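Local structure of DUF1955 domain-containing protein (1WY6) at residues Val129-Ala132 with Asn133-Arg137. The protein is of unknown function but folds as an archaeal helical repeat protein, a kind of scaffold that often serves in protein-protein binding. Sequence-based numbering, arbitrary orientation.
Sequences VAIA and NALRR
Ile131 and Leu135 sit one helical turn apart and run side by side, pointing the same way. The branch methyl CG2 of Ile131 touches CD1 of Leu135 at 3.5 Å. CG2 is anti to the backbone N of Ile131, which turns it beside the carbonyl carbon and toward the next turn. Leu135 also lies against the backbone, with its CG 3.2 Å from Ile131 O. On another side of the helix, Val129 and Asn133 make a similar pair. Here the methyl CG1 of Val129 meets the amide oxygen OD1 of Asn133 at 3.7 Å, a contact without a hydrogen bond. The chi1 of Asn133, -72°, places CG beside its own backbone N, and the amide carbon CG comes 3.4 Å from Val129 O.

Four backbone bonds set this spacing. Asn133 N, Ala134 N, Leu135 N and Arg136 N donate, in that order, to the carbonyl oxygens of Val129, Ala130, Ile131 and Ala132. The Leu135 N to Ile131 O bond is 2.8 Å long. The Ala134 N to Ala130 O bond is more bent, with 147° at the hydrogen.

The buried pair faces two other helices. Both Ile131 and Leu135 touch Leu147 of helix 141-153. Ile131 also meets Ile113 and Ile117 of helix 107-117, while Leu135 meets Leu110. Cutting Leu135 back to an alanine here would remove the CD1 methyl, and is likely to leave Ile131 CG2 without its mate and weaken the apolar link to Leu110 and Leu147. The small Ala130 and Ala134 both pack on Leu98 of helix 92-103. The i to i+4 pairing is that of a regular alpha-helix, here helix 125-137, packed between its neighbours in an all-helical repeat fold.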
ATOM      1  N   VAL A 129      -1.053 -11.889  -8.799  1.00 15.32           N
ATOM      2  CA  VAL A 129      -1.350 -12.936  -7.830  1.00 14.53           C
ATOM      3  C   VAL A 129      -1.739 -12.371  -6.463  1.00 15.19           C
ATOM      4  O   VAL A 129      -2.678 -12.860  -5.833  1.00 14.69           O
ATOM      5  CB  VAL A 129      -0.154 -13.894  -7.653  1.00 13.93           C
ATOM      6  CG1 VAL A 129      -0.360 -14.760  -6.426  1.00 11.37           C
ATOM      7  CG2 VAL A 129      -0.013 -14.776  -8.887  1.00 18.86           C
ATOM      8  N   ALA A 130      -1.014 -11.350  -6.011  1.00 14.87           N
ATOM      9  CA  ALA A 130      -1.284 -10.720  -4.726  1.00 15.62           C
ATOM     10  C   ALA A 130      -2.715 -10.175  -4.690  1.00 13.57           C
ATOM     11  O   ALA A 130      -3.477 -10.510  -3.790  1.00 14.32           O
ATOM     12  CB  ALA A 130      -0.272  -9.595  -4.460  1.00 17.22           C
ATOM     13  N   ILE A 131      -3.079  -9.357  -5.674  1.00 14.39           N
ATOM     14  CA  ILE A 131      -4.428  -8.782  -5.739  1.00 14.82           C
ATOM     15  C   ILE A 131      -5.522  -9.838  -5.940  1.00 14.99           C
ATOM     16  O   ILE A 131      -6.607  -9.740  -5.358  1.00 13.05           O
ATOM     17  CB  ILE A 131      -4.552  -7.714  -6.875  1.00 15.08           C
ATOM     18  CG1 ILE A 131      -3.762  -6.451  -6.518  1.00 20.98           C
ATOM     19  CG2 ILE A 131      -6.013  -7.316  -7.071  1.00 17.43           C
ATOM     20  CD1 ILE A 131      -2.274  -6.584  -6.625  1.00 28.26           C
ATOM     21  N   ALA A 132      -5.239 -10.842  -6.765  1.00 14.28           N
ATOM     22  CA  ALA A 132      -6.201 -11.910  -7.025  1.00 13.37           C
ATOM     23  C   ALA A 132      -6.594 -12.611  -5.731  1.00 14.37           C
ATOM     24  O   ALA A 132      -7.775 -12.806  -5.441  1.00  9.72           O
ATOM     25  CB  ALA A 132      -5.602 -12.927  -8.000  1.00 13.80           C
ATOM     26  N   ASN A 133      -5.585 -12.996  -4.959  1.00 14.03           N
ATOM     27  CA  ASN A 133      -5.807 -13.682  -3.703  1.00 14.84           C
ATOM     28  C   ASN A 133      -6.462 -12.783  -2.646  1.00 15.28           C
ATOM     29  O   ASN A 133      -7.229 -13.264  -1.811  1.00 15.44           O
ATOM     30  CB  ASN A 133      -4.477 -14.270  -3.216  1.00 17.31           C
ATOM     31  CG  ASN A 133      -4.033 -15.470  -4.056  1.00 13.96           C
ATOM     32  OD1 ASN A 133      -2.895 -15.928  -3.964  1.00 19.34           O
ATOM     33  ND2 ASN A 133      -4.941 -15.985  -4.871  1.00 18.46           N
ATOM     34  N   ALA A 134      -6.175 -11.483  -2.683  1.00 13.15           N
ATOM     35  CA  ALA A 134      -6.802 -10.567  -1.733  1.00 13.19           C
ATOM     36  C   ALA A 134      -8.279 -10.445  -2.138  1.00 13.14           C
ATOM     37  O   ALA A 134      -9.179 -10.443  -1.294  1.00 14.61           O
ATOM     38  CB  ALA A 134      -6.130  -9.200  -1.784  1.00 14.00           C
ATOM     39  N   LEU A 135      -8.522 -10.351  -3.442  1.00 14.93           N
ATOM     40  CA  LEU A 135      -9.884 -10.239  -3.938  1.00 17.47           C
ATOM     41  C   LEU A 135     -10.710 -11.459  -3.544  1.00 20.08           C
ATOM     42  O   LEU A 135     -11.830 -11.329  -3.057  1.00 18.87           O
ATOM     43  CB  LEU A 135      -9.885 -10.077  -5.467  1.00 19.94           C
ATOM     44  CG  LEU A 135      -9.521  -8.679  -5.979  1.00 14.94           C
ATOM     45  CD1 LEU A 135      -9.248  -8.717  -7.480  1.00 18.17           C
ATOM     46  CD2 LEU A 135     -10.662  -7.703  -5.654  1.00 12.66           C
ATOM     47  N   ARG A 136     -10.152 -12.646  -3.746  1.00 19.19           N
ATOM     48  CA  ARG A 136     -10.865 -13.864  -3.412  1.00 21.89           C
ATOM     49  C   ARG A 136     -11.248 -13.824  -1.930  1.00 22.40           C
ATOM     50  O   ARG A 136     -12.282 -14.369  -1.534  1.00 20.95           O
ATOM     51  CB  ARG A 136      -9.991 -15.078  -3.740  1.00 23.94           C
ATOM     52  CG  ARG A 136     -10.759 -16.366  -3.934  1.00 31.37           C
ATOM     53  CD  ARG A 136      -9.904 -17.393  -4.653  1.00 35.55           C
ATOM     54  NE  ARG A 136      -9.849 -17.147  -6.092  1.00 45.16           N
ATOM     55  CZ  ARG A 136      -8.812 -17.447  -6.870  1.00 49.69           C
ATOM     56  NH1 ARG A 136      -8.859 -17.193  -8.170  1.00 51.14           N
ATOM     57  NH2 ARG A 136      -7.719 -17.980  -6.350  1.00 52.32           N
ATOM     58  N   ARG A 137     -10.428 -13.153  -1.119  1.00 22.96           N
ATOM     59  CA  ARG A 137     -10.694 -13.030   0.314  1.00 24.11           C
ATOM     60  C   ARG A 137     -11.882 -12.115   0.625  1.00 23.48           C
ATOM     61  O   ARG A 137     -12.418 -12.159   1.730  1.00 23.09           O
ATOM     62  CB  ARG A 137      -9.455 -12.515   1.062  1.00 24.78           C
ATOM     63  CG  ARG A 137      -8.327 -13.533   1.232  1.00 29.32           C
ATOM     64  CD  ARG A 137      -7.220 -12.978   2.130  1.00 34.75           C
ATOM     65  NE  ARG A 137      -7.699 -12.709   3.489  1.00 38.37           N
ATOM     66  CZ  ARG A 137      -7.072 -11.936   4.377  1.00 36.93           C
ATOM     67  NH1 ARG A 137      -5.926 -11.341   4.059  1.00 33.72           N
ATOM     68  NH2 ARG A 137      -7.597 -11.750   5.586  1.00 26.57           N
TER